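Local coordinates for thiaminase-I (Naegleria gruberi, PDB 4HCW), which is an enzyme of the thiaminase family, built on a two-domain alpha/beta fold resembling that of the periplasmic binding proteins, at residues 249-254 with 327-332; 62-67 with 273-278. All blocks are in the same frame, centred on the assembly; numbering follows the deposited sequence.

Contact 1. Residues 249-254 with 327-332; sequences VQLIGT and DAKESE
Lys329 and Leu251 make this contact: a long side chain leaving the C-terminal end of helix 317-328 reaches a backbone carbonyl just beyond the strand 248-250. Lys329 is the first residue to leave helical backbone angles, and its CB bond is aimed at the 249-254 segment. At CB the path is set by the first torsion, which places CG beside the backbone N and anti to the carbonyl carbon (chi1 -48°). From CG onward the chain is fully extended, so the whole length of the lysine is spent on crossing the gap between two backbones whose closest CA atoms, those of Leu251 and Lys329, are 8.3 Å apart. Lys329 CD is the first atom to meet the partner, passing 4.1 Å from Leu251 CB, and CE follows at 4.0 Å from Leu251 O. The ammonium then delivers the one hydrogen bond between the segments, from Lys329 NZ to Leu251 O at 2.7 Å. It approaches in the carbonyl plane, on a lone pair, with a C=O...N angle of 145°. Lys329 NZ also lies 4.0 Å from Leu251 CB, so the chain tip rests against the root of the leucine as well as against its carbonyl, while the leucine side chain is buried among Phe122, Phe326 and Val333. A second acceptor for the ammonium is Gln325 OE1, one helical turn earlier, which also takes a weak bond from Leu251 N. Gln321 OE1 receives Val249 N in turn. The arrangement is that of an alpha/beta layer in which polar side chains from the last turns of a helix, and the lysine just after it, bind backbone groups of a sheet strand and the loop leaving it.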
ATOM      1  N   VAL A 249      -3.332  -4.286 -16.104  1.00 74.67           N
ATOM      2  CA  VAL A 249      -2.959  -3.520 -14.922  1.00 74.67           C
ATOM      3  C   VAL A 249      -1.472  -3.169 -14.971  1.00 74.67           C
ATOM      4  O   VAL A 249      -0.632  -4.021 -15.265  1.00 74.67           O
ATOM      5  CB  VAL A 249      -3.302  -4.289 -13.622  1.00 92.06           C
ATOM      6  CG1 VAL A 249      -2.749  -5.707 -13.668  1.00 92.06           C
ATOM      7  CG2 VAL A 249      -2.789  -3.545 -12.404  1.00 92.06           C
ATOM      8  N   GLN A 250      -1.150  -1.907 -14.700  1.00 78.74           N
ATOM      9  CA  GLN A 250       0.229  -1.439 -14.806  1.00 78.74           C
ATOM     10  C   GLN A 250       0.605  -0.446 -13.711  1.00 78.74           C
ATOM     11  O   GLN A 250      -0.259   0.117 -13.040  1.00 78.74           O
ATOM     12  CB  GLN A 250       0.468  -0.798 -16.174  1.00109.65           C
ATOM     13  CG  GLN A 250      -0.429   0.399 -16.456  1.00109.65           C
ATOM     14  CD  GLN A 250      -0.001   1.173 -17.687  1.00109.65           C
ATOM     15  OE1 GLN A 250      -0.837   1.677 -18.439  1.00109.65           O
ATOM     16  NE2 GLN A 250       1.307   1.282 -17.894  1.00109.65           N
ATOM     17  N   LEU A 251       1.908  -0.240 -13.546  1.00 90.87           N
ATOM     18  CA  LEU A 251       2.425   0.776 -12.642  1.00 90.87           C
ATOM     19  C   LEU A 251       2.450   2.129 -13.332  1.00 90.87           C
ATOM     20  O   LEU A 251       3.222   2.343 -14.267  1.00 90.87           O
ATOM     21  CB  LEU A 251       3.843   0.429 -12.195  1.00 59.56           C
ATOM     22  CG  LEU A 251       4.020  -0.397 -10.925  1.00 59.56           C
ATOM     23  CD1 LEU A 251       5.499  -0.627 -10.669  1.00 59.56           C
ATOM     24  CD2 LEU A 251       3.371   0.308  -9.744  1.00 59.56           C
ATOM     25  N   ILE A 252       1.608   3.045 -12.871  1.00 96.07           N
ATOM     26  CA  ILE A 252       1.613   4.400 -13.400  1.00 96.07           C
ATOM     27  C   ILE A 252       1.836   5.419 -12.292  1.00 96.07           C
ATOM     28  O   ILE A 252       1.140   5.417 -11.277  1.00 96.07           O
ATOM     29  CB  ILE A 252       0.305   4.736 -14.137  1.00 96.37           C
ATOM     30  CG1 ILE A 252      -0.899   4.279 -13.314  1.00 96.37           C
ATOM     31  CG2 ILE A 252       0.287   4.082 -15.509  1.00 96.37           C
ATOM     32  CD1 ILE A 252      -2.101   5.174 -13.461  1.00 96.37           C
ATOM     33  N   GLY A 253       2.824   6.283 -12.488  1.00 88.12           N
ATOM     34  CA  GLY A 253       3.039   7.385 -11.575  1.00 88.12           C
ATOM     35  C   GLY A 253       2.034   8.474 -11.883  1.00 88.12           C
ATOM     36  O   GLY A 253       1.578   8.595 -13.019  1.00 88.12           O
ATOM     37  N   THR A 254       1.677   9.258 -10.874  1.00 86.76           N
ATOM     38  CA  THR A 254       0.796  10.398 -11.086  1.00 86.76           C
ATOM     39  C   THR A 254       1.512  11.404 -11.983  1.00 86.76           C
ATOM     40  O   THR A 254       0.882  12.166 -12.719  1.00 86.76           O
ATOM     41  CB  THR A 254       0.374  11.046  -9.754  1.00 92.74           C
ATOM     42  OG1 THR A 254      -0.340  12.262 -10.012  1.00 92.74           O
ATOM     43  CG2 THR A 254       1.587  11.351  -8.902  1.00 92.74           C
ATOM     44  N   ASP A 327       9.613  -5.668 -11.892  1.00110.96           N
ATOM     45  CA  ASP A 327      10.968  -6.006 -12.318  1.00110.96           C
ATOM     46  C   ASP A 327      11.496  -5.031 -13.366  1.00110.96           C
ATOM     47  O   ASP A 327      12.673  -4.671 -13.354  1.00110.96           O
ATOM     48  CB  ASP A 327      11.022  -7.436 -12.858  1.00120.36           C
ATOM     49  CG  ASP A 327      10.863  -8.477 -11.768  1.00120.36           C
ATOM     50  OD1 ASP A 327      11.330  -8.229 -10.637  1.00120.36           O
ATOM     51  OD2 ASP A 327      10.273  -9.543 -12.042  1.00120.36           O
ATOM     52  N   ALA A 328      10.619  -4.610 -14.272  1.00 90.83           N
ATOM     53  CA  ALA A 328      11.001  -3.700 -15.345  1.00 90.83           C
ATOM     54  C   ALA A 328      11.297  -2.301 -14.817  1.00 90.83           C
ATOM     55  O   ALA A 328      12.221  -1.634 -15.282  1.00 90.83           O
ATOM     56  CB  ALA A 328       9.912  -3.646 -16.408  1.00 68.45           C
ATOM     57  N   LYS A 329      10.507  -1.866 -13.841  1.00 85.07           N
ATOM     58  CA  LYS A 329      10.641  -0.524 -13.289  1.00 85.07           C
ATOM     59  C   LYS A 329      11.202  -0.567 -11.872  1.00 85.07           C
ATOM     60  O   LYS A 329      10.870   0.278 -11.042  1.00 85.07           O
ATOM     61  CB  LYS A 329       9.284   0.180 -13.292  1.00 62.69           C
ATOM     62  CG  LYS A 329       8.546   0.067 -14.616  1.00 62.69           C
ATOM     63  CD  LYS A 329       7.179   0.729 -14.561  1.00 62.69           C
ATOM     64  CE  LYS A 329       6.444   0.571 -15.884  1.00 62.69           C
ATOM     65  NZ  LYS A 329       5.115   1.243 -15.877  1.00 62.69           N
ATOM     66  N   GLU A 330      12.058  -1.548 -11.609  1.00103.74           N
ATOM     67  CA  GLU A 330      12.607  -1.768 -10.273  1.00103.74           C
ATOM     68  C   GLU A 330      13.402  -0.570  -9.749  1.00103.74           C
ATOM     69  O   GLU A 330      13.502  -0.361  -8.540  1.00103.74           O
ATOM     70  CB  GLU A 330      13.475  -3.032 -10.257  1.00 86.17           C
ATOM     71  CG  GLU A 330      13.941  -3.460  -8.873  1.00 86.17           C
ATOM     72  CD  GLU A 330      14.751  -4.742  -8.899  1.00 86.17           C
ATOM     73  OE1 GLU A 330      14.827  -5.380  -9.970  1.00 86.17           O
ATOM     74  OE2 GLU A 330      15.314  -5.112  -7.847  1.00 86.17           O
ATOM     75  N   SER A 331      13.957   0.219 -10.662  1.00113.40           N
ATOM     76  CA  SER A 331      14.774   1.365 -10.280  1.00113.40           C
ATOM     77  C   SER A 331      13.983   2.671 -10.277  1.00113.40           C
ATOM     78  O   SER A 331      14.404   3.658  -9.674  1.00113.40           O
ATOM     79  CB  SER A 331      15.982   1.493 -11.210  1.00102.40           C
ATOM     80  OG  SER A 331      15.571   1.689 -12.552  1.00102.40           O
ATOM     81  N   GLU A 332      12.837   2.671 -10.949  1.00117.36           N
ATOM     82  CA  GLU A 332      12.054   3.893 -11.112  1.00117.36           C
ATOM     83  C   GLU A 332      10.991   4.062 -10.027  1.00117.36           C
ATOM     84  O   GLU A 332      10.436   5.147  -9.858  1.00117.36           O
ATOM     85  CB  GLU A 332      11.403   3.926 -12.499  1.00144.59           C
ATOM     86  CG  GLU A 332      12.349   3.603 -13.655  1.00144.59           C
ATOM     87  CD  GLU A 332      13.250   4.767 -14.044  1.00144.59           C
ATOM     88  OE1 GLU A 332      13.334   5.070 -15.252  1.00144.59           O
ATOM     89  OE2 GLU A 332      13.883   5.371 -13.153  1.00144.59           O
TER

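Contact 2. Residues 62-67 with 273-278; sequences LPDVFS and DEKQKV
A surface salt bridge between Asp64 and Lys275 links two elements of the alpha/beta fold: the turn leading into strand 65-69 of the mixed sheet and the first turn of helix 275-288. The two side chains account for the whole contact. Their CB bonds point at each other's segment, and the chains cross at about a right angle. The backbone of Asp64 is fixed: its N donates to Thr10 OG1 on strand 8-13, and its main chain bonds with Asn268, so the carboxylate projects from the entry to an inner strand, between 8-13 and 260-267. Lys275 runs extended beyond CG and brings only its end to the acid, with CE no closer than 4.2 Å to Asp64 OD2. On the helix side, Glu274 O accepts from both Lys277 N and Val278 N, which ties down the backbone on which Lys275 is mounted. The ammonium has a further, weak bond to Thr8 O, so it sits between the carboxylate and the beginning of the neighbouring strand 8-13, while Tyr44 on strand 44-50 touches the lysine. The grip on the carboxylate is one-sided: Lys275 NZ stands 3.2 Å from Asp64 OD2 but 3.8 Å from Asp64 OD1, and it meets OD2 from above the carboxylate plane, 44° out of it.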
ATOM      1  N   LEU A  62       3.094   0.823  20.867  1.00 89.11           N
ATOM      2  CA  LEU A  62       3.352  -0.297  19.971  1.00 89.11           C
ATOM      3  C   LEU A  62       3.283  -1.636  20.699  1.00 89.11           C
ATOM      4  O   LEU A  62       3.727  -1.750  21.841  1.00 89.11           O
ATOM      5  CB  LEU A  62       4.724  -0.139  19.311  1.00 73.07           C
ATOM      6  CG  LEU A  62       4.943   1.123  18.475  1.00 73.07           C
ATOM      7  CD1 LEU A  62       6.408   1.267  18.096  1.00 73.07           C
ATOM      8  CD2 LEU A  62       4.068   1.102  17.232  1.00 73.07           C
ATOM      9  N   PRO A  63       2.717  -2.656  20.036  1.00104.03           N
ATOM     10  CA  PRO A  63       2.691  -4.026  20.560  1.00104.03           C
ATOM     11  C   PRO A  63       4.065  -4.681  20.443  1.00104.03           C
ATOM     12  O   PRO A  63       5.029  -4.012  20.070  1.00104.03           O
ATOM     13  CB  PRO A  63       1.694  -4.739  19.636  1.00 83.24           C
ATOM     14  CG  PRO A  63       0.950  -3.644  18.927  1.00 83.24           C
ATOM     15  CD  PRO A  63       1.931  -2.530  18.799  1.00 83.24           C
ATOM     16  N   ASP A  64       4.150  -5.971  20.757  1.00 92.52           N
ATOM     17  CA  ASP A  64       5.404  -6.709  20.633  1.00 92.52           C
ATOM     18  C   ASP A  64       5.873  -6.731  19.184  1.00 92.52           C
ATOM     19  O   ASP A  64       7.019  -6.400  18.882  1.00 92.52           O
ATOM     20  CB  ASP A  64       5.240  -8.140  21.149  1.00118.92           C
ATOM     21  CG  ASP A  64       5.087  -8.205  22.654  1.00118.92           C
ATOM     22  OD1 ASP A  64       5.719  -7.384  23.353  1.00118.92           O
ATOM     23  OD2 ASP A  64       4.336  -9.077  23.140  1.00118.92           O
ATOM     24  N   VAL A  65       4.972  -7.127  18.291  1.00 94.94           N
ATOM     25  CA  VAL A  65       5.243  -7.115  16.860  1.00 94.94           C
ATOM     26  C   VAL A  65       4.033  -6.551  16.122  1.00 94.94           C
ATOM     27  O   VAL A  65       2.900  -6.971  16.358  1.00 94.94           O
ATOM     28  CB  VAL A  65       5.598  -8.526  16.339  1.00 76.91           C
ATOM     29  CG1 VAL A  65       4.835  -9.587  17.113  1.00 76.91           C
ATOM     30  CG2 VAL A  65       5.333  -8.636  14.842  1.00 76.91           C
ATOM     31  N   PHE A  66       4.278  -5.589  15.240  1.00 82.39           N
ATOM     32  CA  PHE A  66       3.198  -4.876  14.569  1.00 82.39           C
ATOM     33  C   PHE A  66       3.466  -4.693  13.078  1.00 82.39           C
ATOM     34  O   PHE A  66       4.616  -4.672  12.640  1.00 82.39           O
ATOM     35  CB  PHE A  66       2.987  -3.510  15.226  1.00 80.99           C
ATOM     36  CG  PHE A  66       4.242  -2.689  15.329  1.00 80.99           C
ATOM     37  CD1 PHE A  66       4.632  -1.860  14.290  1.00 80.99           C
ATOM     38  CD2 PHE A  66       5.034  -2.749  16.465  1.00 80.99           C
ATOM     39  CE1 PHE A  66       5.787  -1.109  14.381  1.00 80.99           C
ATOM     40  CE2 PHE A  66       6.190  -1.999  16.562  1.00 80.99           C
ATOM     41  CZ  PHE A  66       6.567  -1.177  15.518  1.00 80.99           C
ATOM     42  N   SER A  67       2.392  -4.559  12.307  1.00 78.82           N
ATOM     43  CA  SER A  67       2.502  -4.259  10.886  1.00 78.82           C
ATOM     44  C   SER A  67       2.093  -2.814  10.636  1.00 78.82           C
ATOM     45  O   SER A  67       0.971  -2.415  10.945  1.00 78.82           O
ATOM     46  CB  SER A  67       1.627  -5.204  10.063  1.00 88.89           C
ATOM     47  OG  SER A  67       1.762  -4.943   8.676  1.00 88.89           O
ATOM     48  N   ASP A 273      15.223 -11.398  24.333  1.00137.12           N
ATOM     49  CA  ASP A 273      16.082 -12.085  23.381  1.00137.12           C
ATOM     50  C   ASP A 273      15.436 -13.397  22.958  1.00137.12           C
ATOM     51  O   ASP A 273      15.750 -13.949  21.903  1.00137.12           O
ATOM     52  CB  ASP A 273      17.458 -12.328  23.998  1.00 97.91           C
ATOM     53  N   GLU A 274      14.514 -13.876  23.785  1.00167.23           N
ATOM     54  CA  GLU A 274      13.776 -15.095  23.491  1.00167.23           C
ATOM     55  C   GLU A 274      12.515 -14.769  22.694  1.00167.23           C
ATOM     56  O   GLU A 274      12.201 -15.444  21.712  1.00167.23           O
ATOM     57  CB  GLU A 274      13.431 -15.821  24.791  1.00 96.31           C
ATOM     58  N   LYS A 275      11.796 -13.736  23.125  1.00141.83           N
ATOM     59  CA  LYS A 275      10.629 -13.248  22.394  1.00141.83           C
ATOM     60  C   LYS A 275      11.031 -12.817  20.993  1.00141.83           C
ATOM     61  O   LYS A 275      10.267 -12.971  20.034  1.00141.83           O
ATOM     62  CB  LYS A 275       9.983 -12.067  23.118  1.00 95.91           C
ATOM     63  CG  LYS A 275       8.870 -12.451  24.074  1.00 95.91           C
ATOM     64  CD  LYS A 275       8.065 -11.230  24.471  1.00 95.91           C
ATOM     65  CE  LYS A 275       6.864 -11.599  25.316  1.00 95.91           C
ATOM     66  NZ  LYS A 275       5.992 -10.418  25.553  1.00 95.91           N
ATOM     67  N   GLN A 276      12.237 -12.270  20.895  1.00116.61           N
ATOM     68  CA  GLN A 276      12.816 -11.862  19.624  1.00116.61           C
ATOM     69  C   GLN A 276      12.871 -13.026  18.625  1.00116.61           C
ATOM     70  O   GLN A 276      12.685 -12.829  17.427  1.00116.61           O
ATOM     71  CB  GLN A 276      14.204 -11.259  19.865  1.00137.32           C
ATOM     72  CG  GLN A 276      15.263 -11.634  18.848  1.00137.32           C
ATOM     73  CD  GLN A 276      15.396 -10.619  17.730  1.00137.32           C
ATOM     74  OE1 GLN A 276      14.893  -9.500  17.829  1.00137.32           O
ATOM     75  NE2 GLN A 276      16.077 -11.007  16.657  1.00137.32           N
ATOM     76  N   LYS A 277      13.094 -14.239  19.125  1.00132.91           N
ATOM     77  CA  LYS A 277      13.125 -15.429  18.270  1.00132.91           C
ATOM     78  C   LYS A 277      11.732 -15.953  17.926  1.00132.91           C
ATOM     79  O   LYS A 277      11.507 -16.451  16.820  1.00132.91           O
ATOM     80  CB  LYS A 277      13.953 -16.550  18.907  1.00116.56           C
ATOM     81  N   VAL A 278      10.807 -15.859  18.876  1.00105.89           N
ATOM     82  CA  VAL A 278       9.444 -16.330  18.657  1.00105.89           C
ATOM     83  C   VAL A 278       8.729 -15.451  17.631  1.00105.89           C
ATOM     84  O   VAL A 278       7.971 -15.944  16.792  1.00105.89           O
ATOM     85  CB  VAL A 278       8.636 -16.353  19.971  1.00124.39           C
ATOM     86  CG1 VAL A 278       7.219 -16.858  19.725  1.00124.39           C
ATOM     87  CG2 VAL A 278       9.335 -17.215  21.008  1.00124.39           C
TER

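Contacts 1 and 2 lie on opposite sides of the chain's centre, about 33 Å apart between centres and about 19 Å between nearest atoms. Both reach the same mixed sheet: strand 248-250 pairs with the long strand 110-125, which also pairs with 260-267, and 260-267 lies beside 65-69. Along the chain the order is 62-67, 249-254, 273-278, 327-332, so the segments alternate and the two links cross. Each joins residues at or next to a helix end to a loop flanking a strand, contact 1 after helix 317-328 and contact 2 at the start of helix 275-288. Helices that follow strand 260-267 are thus bonded back to two remote parts of one sheet, near 248-250 and near 65-69.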